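Local coordinates for protein glutamate--tRNA ligase, cytoplasmic (Saccharomyces cerevisiae, PDB 2HRA) that attaches glutamate to tRNA(Glu) at the cost of ATP, and through the N-terminal GST-fold domain described here joins the tRNA-aminoacylation cofactor Arc1p, at residues F128-G131 and A137-V140; A35-A40 and I51-V56; K102-K107 and Q114-L119; A45-S50 and A82-N87. All coordinates share one frame; numbering follows the deposited sequence.

Interaction 1: residues F128-G131 and A137-V140; sequences FILG and AADV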
# COMPACT_ATOMS: atom_id res chain seq x y z
N PHE A 128 13.46 -7.19 -4.55
CA PHE A 128 12.01 -7.08 -4.51
C PHE A 128 11.41 -8.48 -4.43
O PHE A 128 12.07 -9.45 -4.73
CB PHE A 128 11.52 -6.33 -5.74
CG PHE A 128 12.05 -4.94 -5.81
CD1 PHE A 128 12.82 -4.53 -6.88
CD2 PHE A 128 11.86 -4.08 -4.76
CE1 PHE A 128 13.35 -3.26 -6.91
CE2 PHE A 128 12.39 -2.83 -4.79
CZ PHE A 128 13.13 -2.42 -5.86
N ILE A 129 10.15 -8.55 -4.03
CA ILE A 129 9.52 -9.83 -3.66
C ILE A 129 9.57 -10.88 -4.74
O ILE A 129 9.87 -12.05 -4.48
CB ILE A 129 8.07 -9.62 -3.14
CG1 ILE A 129 8.15 -9.00 -1.72
CG2 ILE A 129 7.32 -10.96 -3.13
CD1 ILE A 129 6.83 -8.36 -1.18
N LEU A 130 9.36 -10.46 -5.99
CA LEU A 130 9.34 -11.39 -7.09
C LEU A 130 10.63 -11.41 -7.87
O LEU A 130 10.75 -12.15 -8.84
CB LEU A 130 8.14 -11.14 -8.01
CG LEU A 130 6.78 -11.35 -7.38
CD1 LEU A 130 5.71 -10.97 -8.38
CD2 LEU A 130 6.64 -12.81 -6.89
N GLY A 131 11.62 -10.62 -7.45
CA GLY A 131 12.97 -10.79 -7.95
C GLY A 131 13.25 -10.13 -9.28
O GLY A 131 14.16 -10.55 -9.99
N ALA A 137 3.44 -5.15 -7.99
CA ALA A 137 2.25 -5.01 -7.17
C ALA A 137 2.40 -5.76 -5.88
O ALA A 137 1.80 -5.39 -4.86
CB ALA A 137 0.98 -5.51 -7.96
N ALA A 138 3.16 -6.85 -5.89
CA ALA A 138 3.40 -7.59 -4.66
C ALA A 138 4.06 -6.67 -3.60
O ALA A 138 3.68 -6.66 -2.42
CB ALA A 138 4.28 -8.84 -4.96
N ASP A 139 5.07 -5.92 -4.03
CA ASP A 139 5.79 -5.02 -3.15
C ASP A 139 4.87 -3.90 -2.66
O ASP A 139 4.94 -3.50 -1.51
CB ASP A 139 7.00 -4.42 -3.89
CG ASP A 139 7.99 -5.46 -4.33
OD1 ASP A 139 7.97 -5.82 -5.54
OD2 ASP A 139 8.75 -5.96 -3.47
N VAL A 140 4.00 -3.41 -3.54
CA VAL A 140 3.14 -2.28 -3.19
C VAL A 140 2.16 -2.68 -2.11
O VAL A 140 1.96 -1.97 -1.12
CB VAL A 140 2.40 -1.76 -4.46
CG1 VAL A 140 1.40 -0.70 -4.12
CG2 VAL A 140 3.42 -1.23 -5.48
O HOH W 1 8.23 -8.06 -6.94

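Interaction 2: residues A35-A40 and I51-V56; sequences AELIAA and IAIKLV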
# COMPACT_ATOMS: atom_id res chain seq x y z
N ALA A 35 -1.76 0.86 0.42
CA ALA A 35 -1.42 0.08 -0.76
C ALA A 35 -2.11 0.64 -2.01
O ALA A 35 -1.49 0.77 -3.06
CB ALA A 35 -1.79 -1.36 -0.57
N GLU A 36 -3.39 0.96 -1.83
CA GLU A 36 -4.27 1.50 -2.84
C GLU A 36 -3.79 2.86 -3.24
O GLU A 36 -3.69 3.14 -4.43
CB GLU A 36 -5.71 1.60 -2.30
CG GLU A 36 -6.42 0.25 -2.09
CD GLU A 36 -6.07 -0.44 -0.72
OE1 GLU A 36 -5.23 0.05 0.04
OE2 GLU A 36 -6.68 -1.50 -0.41
N LEU A 37 -3.48 3.70 -2.27
CA LEU A 37 -2.95 5.02 -2.56
C LEU A 37 -1.63 4.97 -3.33
O LEU A 37 -1.43 5.75 -4.25
CB LEU A 37 -2.80 5.86 -1.30
CG LEU A 37 -2.13 7.25 -1.39
CD1 LEU A 37 -2.95 8.29 -2.14
CD2 LEU A 37 -1.86 7.73 0.03
N ILE A 38 -0.72 4.06 -2.94
CA ILE A 38 0.60 3.99 -3.59
C ILE A 38 0.43 3.48 -5.04
O ILE A 38 1.01 4.01 -6.01
CB ILE A 38 1.61 3.13 -2.71
CG1 ILE A 38 1.93 3.86 -1.40
CG2 ILE A 38 2.94 2.92 -3.40
CD1 ILE A 38 2.67 3.02 -0.36
N ALA A 39 -0.45 2.50 -5.21
CA ALA A 39 -0.79 1.99 -6.54
C ALA A 39 -1.18 3.12 -7.49
O ALA A 39 -0.77 3.13 -8.66
CB ALA A 39 -1.91 0.96 -6.44
N ALA A 40 -2.03 4.03 -6.99
CA ALA A 40 -2.53 5.18 -7.73
C ALA A 40 -1.42 6.15 -8.00
O ALA A 40 -1.33 6.71 -9.06
CB ALA A 40 -3.68 5.87 -6.96
N ILE A 51 -5.93 8.72 -12.57
CA ILE A 51 -6.74 8.53 -11.37
C ILE A 51 -6.77 9.83 -10.59
O ILE A 51 -5.72 10.39 -10.28
CB ILE A 51 -6.14 7.45 -10.43
CG1 ILE A 51 -5.98 6.12 -11.17
CG2 ILE A 51 -7.02 7.24 -9.19
CD1 ILE A 51 -5.15 5.10 -10.42
N ALA A 52 -7.96 10.31 -10.28
CA ALA A 52 -8.16 11.49 -9.47
C ALA A 52 -8.33 11.02 -8.03
O ALA A 52 -9.13 10.13 -7.78
CB ALA A 52 -9.39 12.25 -9.94
N ILE A 53 -7.56 11.58 -7.10
CA ILE A 53 -7.60 11.14 -5.72
C ILE A 53 -8.57 12.05 -4.98
O ILE A 53 -8.53 13.25 -5.14
CB ILE A 53 -6.21 11.16 -5.07
CG1 ILE A 53 -5.30 10.17 -5.81
CG2 ILE A 53 -6.30 10.82 -3.60
CD1 ILE A 53 -3.85 10.21 -5.39
N LYS A 54 -9.47 11.45 -4.21
CA LYS A 54 -10.48 12.19 -3.46
C LYS A 54 -10.39 11.73 -2.01
O LYS A 54 -10.11 10.57 -1.75
CB LYS A 54 -11.88 11.92 -4.01
CG LYS A 54 -12.98 12.78 -3.38
CD LYS A 54 -14.26 11.99 -3.15
CE LYS A 54 -15.33 12.81 -2.43
NZ LYS A 54 -15.08 12.96 -0.95
N LEU A 55 -10.61 12.65 -1.09
CA LEU A 55 -10.49 12.38 0.33
C LEU A 55 -11.82 12.40 1.06
O LEU A 55 -12.69 13.23 0.80
CB LEU A 55 -9.63 13.43 1.00
CG LEU A 55 -8.27 13.70 0.41
CD1 LEU A 55 -7.79 15.03 0.98
CD2 LEU A 55 -7.31 12.55 0.71
N VAL A 56 -11.94 11.47 2.00
CA VAL A 56 -13.01 11.53 3.00
C VAL A 56 -12.32 11.32 4.33
O VAL A 56 -11.17 10.90 4.37
CB VAL A 56 -14.13 10.52 2.71
CG1 VAL A 56 -14.68 10.76 1.30
CG2 VAL A 56 -13.64 9.06 2.89

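Interaction 3: residues K102-K107 and Q114-L119; sequences KELVIK and QSLETL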
# COMPACT_ATOMS: atom_id res chain seq x y z
N LYS A 102 -4.54 -10.03 3.77
CA LYS A 102 -5.15 -10.96 4.71
C LYS A 102 -4.35 -11.17 5.97
O LYS A 102 -4.91 -11.53 7.00
CB LYS A 102 -5.37 -12.32 4.05
CG LYS A 102 -6.39 -12.29 2.95
CD LYS A 102 -6.35 -13.56 2.14
CE LYS A 102 -7.25 -13.45 0.90
NZ LYS A 102 -7.65 -14.80 0.41
N GLU A 103 -3.03 -10.97 5.91
CA GLU A 103 -2.18 -11.30 7.04
C GLU A 103 -1.35 -10.13 7.57
O GLU A 103 -1.34 -9.92 8.78
CB GLU A 103 -1.32 -12.52 6.72
CG GLU A 103 -2.08 -13.58 5.94
CD GLU A 103 -1.74 -14.96 6.38
OE1 GLU A 103 -0.54 -15.30 6.27
OE2 GLU A 103 -2.65 -15.71 6.82
N LEU A 104 -0.67 -9.37 6.72
CA LEU A 104 0.23 -8.33 7.22
C LEU A 104 -0.47 -7.11 7.85
O LEU A 104 0.16 -6.37 8.61
CB LEU A 104 1.23 -7.86 6.15
CG LEU A 104 2.22 -8.89 5.59
CD1 LEU A 104 3.02 -8.28 4.47
CD2 LEU A 104 3.15 -9.42 6.70
N VAL A 105 -1.76 -6.92 7.57
CA VAL A 105 -2.51 -5.80 8.19
C VAL A 105 -3.06 -6.10 9.60
O VAL A 105 -3.47 -5.19 10.34
CB VAL A 105 -3.70 -5.33 7.32
CG1 VAL A 105 -3.16 -4.68 6.05
CG2 VAL A 105 -4.65 -6.47 7.05
N ILE A 106 -3.06 -7.39 9.94
CA ILE A 106 -3.69 -7.88 11.16
C ILE A 106 -2.75 -7.72 12.34
O ILE A 106 -1.61 -8.21 12.30
CB ILE A 106 -4.09 -9.36 11.00
CG1 ILE A 106 -5.11 -9.51 9.88
CG2 ILE A 106 -4.71 -9.91 12.29
CD1 ILE A 106 -5.77 -10.88 9.81
N LYS A 107 -3.25 -7.06 13.38
CA LYS A 107 -2.48 -6.79 14.58
C LYS A 107 -2.60 -7.96 15.56
O LYS A 107 -3.25 -7.87 16.61
CB LYS A 107 -2.87 -5.44 15.21
CG LYS A 107 -2.42 -4.21 14.35
CD LYS A 107 -2.41 -2.95 15.24
CE LYS A 107 -2.06 -1.64 14.49
NZ LYS A 107 -2.14 -0.47 15.46
N GLN A 114 5.06 -14.68 12.11
CA GLN A 114 5.20 -15.74 11.12
C GLN A 114 5.17 -15.15 9.73
O GLN A 114 5.94 -15.55 8.85
CB GLN A 114 4.04 -16.72 11.21
CG GLN A 114 3.89 -17.50 12.51
CD GLN A 114 2.61 -18.38 12.48
OE1 GLN A 114 2.34 -19.06 11.48
NE2 GLN A 114 1.82 -18.34 13.57
N SER A 115 4.24 -14.24 9.49
CA SER A 115 4.05 -13.71 8.13
C SER A 115 5.30 -12.90 7.73
O SER A 115 5.78 -12.95 6.59
CB SER A 115 2.76 -12.87 8.07
OG SER A 115 1.64 -13.66 8.51
N LEU A 116 5.83 -12.15 8.68
CA LEU A 116 7.05 -11.40 8.47
C LEU A 116 8.26 -12.30 8.21
O LEU A 116 9.20 -11.90 7.52
CB LEU A 116 7.33 -10.49 9.70
CG LEU A 116 6.49 -9.22 9.83
CD1 LEU A 116 6.65 -8.58 11.21
CD2 LEU A 116 6.84 -8.23 8.69
N GLU A 117 8.24 -13.51 8.77
CA GLU A 117 9.33 -14.46 8.54
C GLU A 117 9.28 -14.97 7.12
O GLU A 117 10.32 -15.14 6.47
CB GLU A 117 9.25 -15.63 9.51
CG GLU A 117 10.35 -16.68 9.38
CD GLU A 117 11.76 -16.11 9.33
OE1 GLU A 117 12.06 -15.29 10.21
OE2 GLU A 117 12.54 -16.48 8.40
N THR A 118 8.07 -15.24 6.67
CA THR A 118 7.87 -15.70 5.30
C THR A 118 8.39 -14.68 4.29
O THR A 118 9.06 -15.05 3.30
CB THR A 118 6.38 -16.00 5.07
OG1 THR A 118 5.99 -17.04 5.97
CG2 THR A 118 6.15 -16.48 3.64
N LEU A 119 8.03 -13.41 4.49
CA LEU A 119 8.48 -12.32 3.62
C LEU A 119 10.01 -12.12 3.71
O LEU A 119 10.71 -11.89 2.70
CB LEU A 119 7.75 -11.03 4.00
CG LEU A 119 7.99 -9.74 3.20
CD1 LEU A 119 7.72 -9.95 1.65
CD2 LEU A 119 7.17 -8.55 3.77

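Interaction 4: residues A45-S50 and A82-N87; sequences ALAPNS and AAIFDN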
# COMPACT_ATOMS: atom_id res chain seq x y z
N ALA A 45 2.19 8.56 -11.84
CA ALA A 45 3.60 8.81 -12.15
C ALA A 45 3.95 8.44 -13.58
O ALA A 45 4.70 9.16 -14.22
CB ALA A 45 4.50 8.05 -11.21
N LEU A 46 3.41 7.31 -14.05
CA LEU A 46 3.68 6.79 -15.40
C LEU A 46 2.63 7.10 -16.45
O LEU A 46 2.85 6.88 -17.63
CB LEU A 46 3.82 5.27 -15.34
CG LEU A 46 4.88 4.73 -14.41
CD1 LEU A 46 4.85 3.22 -14.47
CD2 LEU A 46 6.25 5.28 -14.84
N ALA A 47 1.49 7.61 -16.02
CA ALA A 47 0.41 7.91 -16.93
C ALA A 47 -0.43 8.99 -16.27
O ALA A 47 -1.46 8.69 -15.66
CB ALA A 47 -0.41 6.67 -17.20
N PRO A 48 0.07 10.24 -16.30
CA PRO A 48 -0.54 11.32 -15.53
C PRO A 48 -2.02 11.51 -15.81
O PRO A 48 -2.47 11.28 -16.92
CB PRO A 48 0.33 12.56 -15.85
CG PRO A 48 1.23 12.16 -16.99
CD PRO A 48 1.34 10.67 -16.94
N ASN A 49 -2.76 11.86 -14.77
CA ASN A 49 -4.18 12.13 -14.86
C ASN A 49 -5.00 10.87 -15.13
O ASN A 49 -6.08 10.95 -15.72
CB ASN A 49 -4.47 13.16 -15.94
CG ASN A 49 -5.85 13.75 -15.82
OD1 ASN A 49 -6.60 13.80 -16.79
ND2 ASN A 49 -6.20 14.17 -14.60
N SER A 50 -4.51 9.72 -14.69
CA SER A 50 -5.25 8.46 -14.88
C SER A 50 -6.28 8.24 -13.77
O SER A 50 -7.37 7.69 -14.01
CB SER A 50 -4.27 7.28 -15.02
OG SER A 50 -3.72 7.27 -16.35
N ALA A 82 -3.62 -2.48 -15.99
CA ALA A 82 -2.76 -3.65 -16.22
C ALA A 82 -1.51 -3.31 -17.03
O ALA A 82 -0.47 -3.94 -16.84
CB ALA A 82 -3.56 -4.75 -16.89
N ALA A 83 -1.62 -2.30 -17.89
CA ALA A 83 -0.49 -1.77 -18.64
C ALA A 83 0.65 -1.30 -17.76
O ALA A 83 1.81 -1.46 -18.14
CB ALA A 83 -0.94 -0.60 -19.55
N ILE A 84 0.32 -0.73 -16.61
CA ILE A 84 1.31 -0.29 -15.63
C ILE A 84 1.81 -1.44 -14.75
O ILE A 84 3.02 -1.61 -14.57
CB ILE A 84 0.75 0.88 -14.76
CG1 ILE A 84 0.54 2.10 -15.70
CG2 ILE A 84 1.68 1.18 -13.53
CD1 ILE A 84 0.29 3.41 -14.99
N PHE A 85 0.87 -2.21 -14.21
CA PHE A 85 1.21 -3.35 -13.36
C PHE A 85 1.39 -4.57 -14.25
O PHE A 85 0.53 -5.44 -14.33
CB PHE A 85 0.12 -3.53 -12.29
CG PHE A 85 0.02 -2.35 -11.39
CD1 PHE A 85 -0.99 -1.41 -11.56
CD2 PHE A 85 1.00 -2.13 -10.44
CE1 PHE A 85 -1.03 -0.28 -10.75
CE2 PHE A 85 0.96 -1.01 -9.63
CZ PHE A 85 -0.07 -0.08 -9.79
N ASP A 86 2.53 -4.59 -14.95
CA ASP A 86 2.79 -5.52 -16.05
C ASP A 86 3.92 -6.50 -15.77
O ASP A 86 4.34 -7.19 -16.69
CB ASP A 86 3.15 -4.74 -17.34
CG ASP A 86 4.49 -4.00 -17.24
OD1 ASP A 86 5.15 -4.01 -16.17
OD2 ASP A 86 4.89 -3.39 -18.26
N ASN A 87 4.42 -6.52 -14.54
CA ASN A 87 5.52 -7.43 -14.16
C ASN A 87 5.14 -8.35 -13.01
O ASN A 87 4.58 -7.93 -12.01
CB ASN A 87 6.81 -6.65 -13.85
CG ASN A 87 6.71 -5.76 -12.62
OD1 ASN A 87 5.63 -5.28 -12.23
ND2 ASN A 87 7.85 -5.52 -11.99

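Interaction 1: residues F128-G131 and A137-V140
Ile129 and Asp139 bring their CA atoms to 6.1 Å, where a type I beta turn from Phe128 to Gly131 lies against the first turn of helix 137-148. Gly131 N closes the turn on Phe128 O, leaving the N-H of Ile129 aimed at the helix. CG of Asp139 stands anti to its carbonyl carbon (chi1 -62°), which carries the carboxylate to the turn. There Asp139 OD2 takes Ile129 N on its syn lone pair at 3.0 Å, in a nearly straight bond (166°). Its other oxygen, OD1, accepts a water at 2.7 Å that receives Leu130 N, so both neighbouring amides of the turn reach one carboxylate. The Phe128 ring stands steeply to the carboxylate plane (77°) and has OD2 at its edge. On the apolar side, Ile129 CG2 meets Ala138 CB at 4.1 Å, while Leu130 CD1 comes to the same methyl group from farther off. Outside the turn, Trp167 NE1 binds OD2, and the bonds Ser136 N to OD1 and Ala138 N to Ser136 OG are consistent with the Ser-X-X-Asp N-capping motif of GST C-terminal domains. An asparagine here would probably leave either Ile129 N and Trp167 NE1, or Ser136 N and the water, facing an NH2 in place of an acceptor. Buried at a helix N-terminus and fed by four donors, the Asp139 carboxylate is likely to stay ionised while fixing this loop of the Arc1p-interacting region.

Interaction 2: residues A35-A40 and I51-V56
Ile51 opens the strand by laying its CD1 methyl against Ala40, 3.8 Å from Ala40 CB and just as near Ala40 CA, at the point where the backbones come closest, with the CA atoms of the two residues 6.5 Å apart. Its CG1 branch stands anti to the carbonyl carbon (chi1 -57°) and runs on extended, which carries CD1 across to the helix. Alanine suits such a meeting, because the isoleucine can rest on the helix backbone itself. Ile51 also touches Leu23 and Phe81, and its carbonyl oxygen accepts a bond from Asn44 ND2. Ala52 turns to the other side of the strand, its backbone bonded to Ser21 and Leu23 of the neighbouring parallel strand 21-26. Strand 21-26, helix 34-46 and strand 51-56 thus make a beta-alpha-beta crossover, part of the thioredoxin-like half of the GST fold, and the present contact lies between its helix and its second strand. Ile53 repeats the inward direction of Ile51: its CD1 meets Leu37 CD1 at 3.9 Å, the two side chains crossing at about a right angle. Leu37 leaves its helix pointing past the strand, and its chi1 of 175°, with CG opposite the backbone N, brings CD1 round to it; Ala180 and Phe183 of helix 180-195 touch Leu37 as well. Lys54 is exposed and touches a lattice neighbour; its NZ donates to Leu55 O at 3.0 Å from well above the carbonyl plane. Leu55 itself is covered by helix 180-195.

Interaction 3: residues K102-K107 and Q114-L119
Leu104 supplies most of the apolar contact, reaching from the C-terminal part of helix 90-104 onto helix 109-122 with both of its methyl groups. CD2 rests on Ser115 CB at 3.7 Å and lies 4.4 Å from Leu116 CD2, while CD1 meets Leu119 CD2 at 4.2 Å. The extended side chain, with chi2 at 175°, thus spreads its fork across one turn of the partner helix, where Ser115 and Leu119 stand four residues apart. Cys142 and Ala145 of helix 137-148 also touch Leu104, which places it among three helices of the GST-like C-terminal half of this domain.

The polar contact is slighter and involves an exposed glutamate. Glu103 OE1 comes to 3.5 Å from Ser115 OG, the carboxylate brought alongside by a bend at chi2 (-141°). Ser115 OG is itself hydrogen-bonded to Lys111 O, one turn earlier in its own helix.

No hydrogen bond joins the two segments. The small serine lets the helices approach to 6.7 Å between the CA atoms of Leu104 and Ser115, and its buried hydroxyl is satisfied within its own helix, so the association rests on van der Waals packing.

Interaction 4: residues A45-S50 and A82-N87
Ile84 fits its two branches against Leu46 and Ala47, and this small apolar group is the close-packed part of the contact. Its CG2 meets Leu46 CD1 at 3.9 Å; its CD1 reaches Ala47 CB and Leu46 CB, each at 4.0 Å. With CG1 beside the backbone N (chi1 -66°) and the chain extended beyond, the longer branch reaches the place where helix 34-46 ends and Ala47 leaves helical geometry. Ile84 also touches Ile42 and Val43 of that helix, and its CG2 sits 4.1 Å above the centre of one face of the Phe85 ring.

Outward from this group the contact loosens. Leu46 is otherwise exposed and touches a lattice neighbour, and no hydrogen bond spans the two segments. Polar bonds instead shape each chain locally. Ser50 OG donates to Ala47 O at 2.8 Å, from 36° out of the carbonyl plane, and so ties the chain across Pro48 and Asn49 as it turns from helix into strand 51-56; Ser50 N binds Asn44 OD1. In the other segment, Phe85 is the centre of an inverse gamma turn, marked by a weak bond from Asp86 N to Ile84 O. Farther along, Asp86 makes a salt bridge with Lys134, and Asn87 ND2 bonds to Tyr135 O.

The loop of 82-87, running from helix 73-80 to helix 90-104, corresponds to the interdomain linker of the GST fold, here laid by an isoleucine over the helix end of the thioredoxin-like half.

Overall arrangement
Interactions 1, 2 and 3 are buried, whereas interaction 4 lies at the surface. Interactions 2 and 4 share helix 34-46, one using its inner face beside the strand and the other its exposed end; Phe85 CZ approaches Ala39 O to 3.5 Å and connects them. Interactions 1 and 3 belong to the helical half and meet where Ile129 CD1 packs on Leu119 CD1. Between the halves, Val140 CG1 touches Ala35 O and Ile38, joining interaction 1 to interaction 2 although their centres are about 19 Å apart. Methyl packing carries interactions 2, 3 and 4, while only interaction 1 crosses its segments with a hydrogen bond, centred on a buried carboxylate.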